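Local coordinates for protein xylose isomerase-like TIM barrel (Anabaena variabilis ATCC 29413, PDB 2QW5) that binds a zinc ion and D-xylose in a TIM-barrel pocket and is probably an isomerase or epimerase acting on sugars or sugar phosphates, at residues Ile13-Phe18 / Phe48-Ala53; Leu243-Val248 / Pro277-Ile282. All blocks are in the same frame, centred on the assembly; numbering follows the deposited sequence.

How the contacts relate
Both contacts are buried, and each joins two neighbouring parallel strands of one closed beta-alpha barrel: contact 1 the first two, contact 2 the last two, with strand 278-280 lying beside strand 11-14 where the barrel closes. Their centres are about 12 Å apart. Contact 1 is mostly aromatic and apolar on the helix side, with a Ser14-water-Glu49 link inside the barrel; contact 2 has aliphatic packing outside and zinc ligands inside. The two meet in the interior, where Glu49 OE2 makes probable hydrogen bonds to Tyr245 OH (2.5 Å) and to Gln247 NE2 (2.7 Å), so contact 1 supplies a second-shell carboxylate to the metal site of contact 2.

Contact 1: residues Ile13-Phe18 / Phe48-Ala53; sequences ISFFMF and FEFPIA
The Phe15 ring is met on one face by CE1 of Phe50, in an edge-to-face pair with centroids 5.3 Å apart and planes at 68°; its opposite face takes CD2 of Phe18, and at its edge, in plane, lies CD1 of Phe48. On the other side of the Phe48 contact, Ile13 CG2 lies 3.5 Å from Phe48 CD1. Further along, CE1 of Phe16 packs on CB of Pro51 (3.5 Å), while a water lies over one face of the Phe16 ring, toward its rim. Two backbone bonds tie the strands in parallel register: Glu49 N donates to Ile13 O, and Phe15 N to Glu49 O at 2.9 Å. Ser14 OG, turned to the carbonyl side of its own residue (chi1 177°, anti to N), accepts from Phe16 N at 3.0 Å, an ST turn at the start of the 3-10 segment. The same OG lies 2.6 Å from the water, which donates to Glu49 OE1 at 2.8 Å; the other carboxylate oxygen, OE2, faces Tyr245 and Gln247. Without this hydroxyl, as with an alanine here, Phe16 N is likely to lose its side-chain acceptor and the water its bridge from Ser14 to Glu49. Helix 27-42 packs on Phe15 and Phe48, completing the beta-alpha-beta unit that opens this TIM barrel, with Phe16 beside the bound D-xylose.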
loop_
_atom_site.group_PDB
_atom_site.type_symbol
_atom_site.label_atom_id
_atom_site.label_comp_id
_atom_site.label_asym_id
_atom_site.label_seq_id
_atom_site.Cartn_x
_atom_site.Cartn_y
_atom_site.Cartn_z
ATOM N N ILE A 13 -11.182 3.808 -33.026
ATOM C CA ILE A 13 -10.301 4.314 -31.955
ATOM C C ILE A 13 -10.986 4.221 -30.602
ATOM O O ILE A 13 -12.184 4.458 -30.487
ATOM C CB ILE A 13 -9.798 5.728 -32.252
ATOM C CG1 ILE A 13 -8.746 6.147 -31.214
ATOM C CG2 ILE A 13 -10.986 6.704 -32.399
ATOM C CD1 ILE A 13 -7.920 7.394 -31.615
ATOM N N SER A 14 -10.215 3.851 -29.571
ATOM C CA SER A 14 -10.729 3.771 -28.217
ATOM C C SER A 14 -10.935 5.145 -27.551
ATOM O O SER A 14 -10.076 6.003 -27.633
ATOM C CB SER A 14 -9.748 3.026 -27.324
ATOM O OG SER A 14 -10.229 3.005 -26.000
ATOM N N PHE A 15 -12.042 5.275 -26.808
ATOM C CA PHE A 15 -12.297 6.463 -25.961
ATOM C C PHE A 15 -11.365 6.551 -24.740
ATOM O O PHE A 15 -11.453 7.525 -24.021
ATOM C CB PHE A 15 -13.791 6.655 -25.591
ATOM C CG PHE A 15 -14.443 7.754 -26.370
ATOM C CD1 PHE A 15 -14.442 7.713 -27.770
ATOM C CD2 PHE A 15 -15.019 8.854 -25.716
ATOM C CE1 PHE A 15 -15.012 8.739 -28.518
ATOM C CE2 PHE A 15 -15.588 9.914 -26.463
ATOM C CZ PHE A 15 -15.602 9.836 -27.865
ATOM N N PHE A 16 -10.487 5.547 -24.506
ATOM C CA PHE A 16 -9.393 5.694 -23.496
ATOM C C PHE A 16 -8.395 6.849 -23.777
ATOM O O PHE A 16 -7.531 7.138 -22.941
ATOM C CB PHE A 16 -8.630 4.387 -23.329
ATOM C CG PHE A 16 -9.433 3.277 -22.702
ATOM C CD1 PHE A 16 -10.416 3.521 -21.732
ATOM C CD2 PHE A 16 -9.138 1.960 -23.010
ATOM C CE1 PHE A 16 -11.067 2.491 -21.091
ATOM C CE2 PHE A 16 -9.832 0.927 -22.382
ATOM C CZ PHE A 16 -10.781 1.197 -21.410
HETATM N N MSE A 17 -8.464 7.456 -24.973
HETATM C CA MSE A 17 -7.742 8.679 -25.285
HETATM C C MSE A 17 -8.300 9.813 -24.392
HETATM O O MSE A 17 -7.592 10.788 -24.132
HETATM C CB MSE A 17 -7.928 9.060 -26.747
HETATM C CG MSE A 17 -7.189 10.358 -27.223
HETATM SE SE MSE A 17 -5.297 10.162 -27.005
HETATM C CE MSE A 17 -4.927 9.391 -28.680
ATOM N N PHE A 18 -9.568 9.693 -23.956
ATOM C CA PHE A 18 -10.263 10.736 -23.191
ATOM C C PHE A 18 -10.800 10.370 -21.817
ATOM O O PHE A 18 -10.806 11.218 -20.912
ATOM C CB PHE A 18 -11.489 11.224 -24.007
ATOM C CG PHE A 18 -11.198 11.498 -25.442
ATOM C CD1 PHE A 18 -10.428 12.579 -25.813
ATOM C CD2 PHE A 18 -11.705 10.684 -26.442
ATOM C CE1 PHE A 18 -10.141 12.834 -27.163
ATOM C CE2 PHE A 18 -11.422 10.926 -27.786
ATOM C CZ PHE A 18 -10.648 12.018 -28.151
ATOM N N PHE A 48 -15.883 3.570 -32.805
ATOM C CA PHE A 48 -15.283 3.952 -31.485
ATOM C C PHE A 48 -15.484 2.910 -30.433
ATOM O O PHE A 48 -16.510 2.280 -30.460
ATOM C CB PHE A 48 -15.875 5.299 -31.067
ATOM C CG PHE A 48 -15.652 6.347 -32.100
ATOM C CD1 PHE A 48 -14.472 7.089 -32.119
ATOM C CD2 PHE A 48 -16.537 6.481 -33.145
ATOM C CE1 PHE A 48 -14.223 8.017 -33.157
ATOM C CE2 PHE A 48 -16.298 7.390 -34.204
ATOM C CZ PHE A 48 -15.139 8.155 -34.203
ATOM N N GLU A 49 -14.500 2.687 -29.548
ATOM C CA GLU A 49 -14.670 1.738 -28.454
ATOM C C GLU A 49 -15.057 2.578 -27.268
ATOM O O GLU A 49 -14.327 3.482 -26.885
ATOM C CB GLU A 49 -13.422 0.949 -28.024
ATOM C CG GLU A 49 -12.543 0.389 -29.069
ATOM C CD GLU A 49 -11.557 -0.640 -28.457
ATOM O OE1 GLU A 49 -11.242 -0.605 -27.224
ATOM O OE2 GLU A 49 -11.110 -1.481 -29.229
ATOM N N PHE A 50 -16.187 2.252 -26.689
ATOM C CA PHE A 50 -16.726 2.895 -25.491
ATOM C C PHE A 50 -16.511 1.995 -24.295
ATOM O O PHE A 50 -17.042 0.879 -24.285
ATOM C CB PHE A 50 -18.227 3.097 -25.670
ATOM C CG PHE A 50 -18.617 4.328 -26.457
ATOM C CD1 PHE A 50 -17.706 5.085 -27.210
ATOM C CD2 PHE A 50 -19.979 4.656 -26.518
ATOM C CE1 PHE A 50 -18.140 6.225 -27.910
ATOM C CE2 PHE A 50 -20.412 5.756 -27.232
ATOM C CZ PHE A 50 -19.502 6.537 -27.931
ATOM N N PRO A 51 -15.688 2.449 -23.308
ATOM C CA PRO A 51 -15.658 1.703 -22.055
ATOM C C PRO A 51 -16.990 1.868 -21.338
ATOM O O PRO A 51 -17.560 2.949 -21.371
ATOM C CB PRO A 51 -14.524 2.364 -21.255
ATOM C CG PRO A 51 -14.413 3.765 -21.813
ATOM C CD PRO A 51 -14.743 3.593 -23.278
ATOM N N ILE A 52 -17.516 0.784 -20.752
ATOM C CA ILE A 52 -18.747 0.854 -19.974
ATOM C C ILE A 52 -18.366 0.772 -18.511
ATOM O O ILE A 52 -17.973 -0.321 -18.007
ATOM C CB ILE A 52 -19.804 -0.209 -20.364
ATOM C CG1 ILE A 52 -20.127 -0.106 -21.877
ATOM C CG2 ILE A 52 -21.088 -0.112 -19.470
ATOM C CD1 ILE A 52 -20.643 1.268 -22.388
ATOM N N ALA A 53 -18.416 1.936 -17.832
ATOM C CA ALA A 53 -18.063 2.014 -16.391
ATOM C C ALA A 53 -19.018 1.174 -15.578
ATOM O O ALA A 53 -20.210 1.177 -15.893
ATOM C CB ALA A 53 -18.070 3.459 -15.886
HETATM O O HOH W 1 -11.718 1.043 -25.052
#

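Contact 2: residues Leu243-Val248 / Pro277-Ile282; sequences LHYVQV and PIAVEI. With ZN (zinc ion), chain D.
Gln247 and Glu281 reach the zinc ion by different first torsions: Gln247 has CG anti to its carbonyl carbon (chi1 -64°), Glu281 has CG anti to its backbone N (chi1 -164°), and both chains then run extended. Gln247 OE1 binds the metal at 2.4 Å and Glu281 OE1 at 2.1 Å, their amide and carboxylate planes 61° apart. A water is a further ligand, and Glu183 and Asp216 complete the site. The probable bond from Gln247 NE2 to Glu49 would fix the amide with its oxygen toward the zinc. This cluster sits at the C-terminal end of the TIM-barrel strands, where such folds place their active sites; the strands are the last two, joined through helix 263-273 in a beta-alpha-beta crossover. Three backbone bonds of 2.8 to 3.0 Å zip them: Ala279 N to Val246 O, Val248 N to Ala279 O and Glu281 N to Val248 O. On the face opposite Gln247, Ile278, in one of its two conformers, lays CD1 alongside CG1 of Val246, and Val248 CG2 meets Val280 CG2 at 4.1 Å. Inside the barrel, Tyr245 brings OH to within 3.2 Å of Ala279 CB, and Ser85 is a further partner of that hydroxyl.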
loop_
_atom_site.group_PDB
_atom_site.type_symbol
_atom_site.label_atom_id
_atom_site.label_comp_id
_atom_site.label_asym_id
_atom_site.label_seq_id
_atom_site.Cartn_x
_atom_site.Cartn_y
_atom_site.Cartn_z
ATOM N N LEU A 243 -11.832 -15.561 -33.473
ATOM C CA LEU A 243 -11.020 -14.353 -33.590
ATOM C C LEU A 243 -11.991 -13.248 -33.887
ATOM O O LEU A 243 -12.201 -12.889 -35.017
ATOM C CB LEU A 243 -9.897 -14.498 -34.625
ATOM C CG LEU A 243 -8.877 -13.348 -34.818
ATOM C CD1 LEU A 243 -8.460 -12.667 -33.557
ATOM C CD2 LEU A 243 -7.655 -13.902 -35.515
ATOM N N HIS A 244 -12.578 -12.700 -32.820
ATOM C CA HIS A 244 -13.626 -11.703 -32.940
ATOM C C HIS A 244 -13.204 -10.267 -33.109
ATOM O O HIS A 244 -14.020 -9.442 -33.533
ATOM C CB HIS A 244 -14.571 -11.804 -31.748
ATOM C CG HIS A 244 -15.240 -13.141 -31.616
ATOM N ND1 HIS A 244 -15.572 -13.918 -32.704
ATOM C CD2 HIS A 244 -15.743 -13.776 -30.537
ATOM C CE1 HIS A 244 -16.197 -15.005 -32.286
ATOM N NE2 HIS A 244 -16.331 -14.935 -30.977
ATOM N N TYR A 245 -11.971 -9.931 -32.736
ATOM C CA TYR A 245 -11.556 -8.517 -32.723
ATOM C C TYR A 245 -10.053 -8.379 -32.644
ATOM O O TYR A 245 -9.383 -9.286 -32.183
ATOM C CB TYR A 245 -12.193 -7.868 -31.504
ATOM C CG TYR A 245 -12.270 -6.352 -31.460
ATOM C CD1 TYR A 245 -12.856 -5.604 -32.489
ATOM C CD2 TYR A 245 -11.889 -5.672 -30.311
ATOM C CE1 TYR A 245 -13.022 -4.190 -32.363
ATOM C CE2 TYR A 245 -12.041 -4.278 -30.194
ATOM C CZ TYR A 245 -12.597 -3.557 -31.204
ATOM O OH TYR A 245 -12.701 -2.201 -31.055
ATOM N N VAL A 246 -9.533 -7.225 -33.060
ATOM C CA VAL A 246 -8.079 -6.971 -33.109
ATOM C C VAL A 246 -7.837 -5.506 -32.748
ATOM O O VAL A 246 -8.537 -4.634 -33.273
ATOM C CB VAL A 246 -7.475 -7.249 -34.509
ATOM C CG1 VAL A 246 -6.011 -6.793 -34.591
ATOM C CG2 VAL A 246 -7.540 -8.723 -34.859
ATOM N N GLN A 247 -6.870 -5.280 -31.844
ATOM C CA GLN A 247 -6.452 -3.965 -31.398
ATOM C C GLN A 247 -4.961 -3.719 -31.678
ATOM O O GLN A 247 -4.117 -4.611 -31.479
ATOM C CB GLN A 247 -6.714 -3.791 -29.926
ATOM C CG GLN A 247 -8.138 -3.831 -29.544
ATOM C CD GLN A 247 -8.293 -3.599 -28.073
ATOM O OE1 GLN A 247 -7.585 -4.194 -27.272
ATOM N NE2 GLN A 247 -9.180 -2.681 -27.706
ATOM N N VAL A 248 -4.648 -2.527 -32.197
ATOM C CA VAL A 248 -3.268 -2.110 -32.440
ATOM C C VAL A 248 -2.983 -1.064 -31.366
ATOM O O VAL A 248 -3.732 -0.073 -31.210
ATOM C CB VAL A 248 -2.983 -1.604 -33.880
ATOM C CG1 VAL A 248 -3.008 -2.821 -34.838
ATOM C CG2 VAL A 248 -3.963 -0.500 -34.301
ATOM N N PRO A 277 -13.133 -5.057 -37.873
ATOM C CA PRO A 277 -12.505 -3.761 -37.637
ATOM C C PRO A 277 -11.200 -3.871 -36.833
ATOM O O PRO A 277 -11.095 -4.769 -35.997
ATOM C CB PRO A 277 -13.569 -3.011 -36.835
ATOM C CG PRO A 277 -14.343 -4.054 -36.154
ATOM C CD PRO A 277 -14.351 -5.236 -37.058
ATOM N N ILE A 278 -10.246 -2.970 -37.096
ATOM C CA ILE A 278 -8.952 -2.894 -36.385
ATOM C C ILE A 278 -9.033 -1.653 -35.505
ATOM O O ILE A 278 -9.156 -0.574 -36.033
ATOM C CB ILE A 278 -7.755 -2.748 -37.368
ATOM C CG1 ILE A 278 -7.633 -3.959 -38.301
ATOM C CG2 ILE A 278 -6.443 -2.555 -36.599
ATOM C CD1 ILE A 278 -7.276 -5.243 -37.596
ATOM N N ALA A 279 -8.985 -1.809 -34.164
ATOM C CA ALA A 279 -9.107 -0.658 -33.247
ATOM C C ALA A 279 -7.762 -0.118 -32.750
ATOM O O ALA A 279 -6.929 -0.867 -32.328
ATOM C CB ALA A 279 -9.956 -0.992 -32.083
ATOM N N VAL A 280 -7.574 1.197 -32.863
ATOM C CA VAL A 280 -6.424 1.894 -32.304
ATOM C C VAL A 280 -6.759 2.083 -30.816
ATOM O O VAL A 280 -7.736 2.746 -30.504
ATOM C CB VAL A 280 -6.234 3.295 -32.970
ATOM C CG1 VAL A 280 -5.252 4.171 -32.156
ATOM C CG2 VAL A 280 -5.798 3.121 -34.414
ATOM N N GLU A 281 -5.979 1.471 -29.920
ATOM C CA GLU A 281 -6.215 1.610 -28.483
ATOM C C GLU A 281 -5.045 2.317 -27.782
ATOM O O GLU A 281 -4.039 1.706 -27.453
ATOM C CB GLU A 281 -6.498 0.279 -27.836
ATOM C CG GLU A 281 -7.122 0.488 -26.439
ATOM C CD GLU A 281 -7.398 -0.789 -25.740
ATOM O OE1 GLU A 281 -6.445 -1.608 -25.721
ATOM O OE2 GLU A 281 -8.514 -0.953 -25.198
ATOM N N ILE A 282 -5.208 3.620 -27.575
ATOM C CA ILE A 282 -4.221 4.462 -26.952
ATOM C C ILE A 282 -4.807 4.917 -25.585
ATOM O O ILE A 282 -5.921 5.484 -25.516
ATOM C CB ILE A 282 -3.886 5.688 -27.874
ATOM C CG1 ILE A 282 -3.197 5.189 -29.174
ATOM C CG2 ILE A 282 -2.985 6.714 -27.135
ATOM C CD1 ILE A 282 -2.889 6.307 -30.177
HETATM ZN ZN ZN D . -6.618 -3.632 -25.157
HETATM O O HOH W 2 -5.957 -3.070 -23.323
#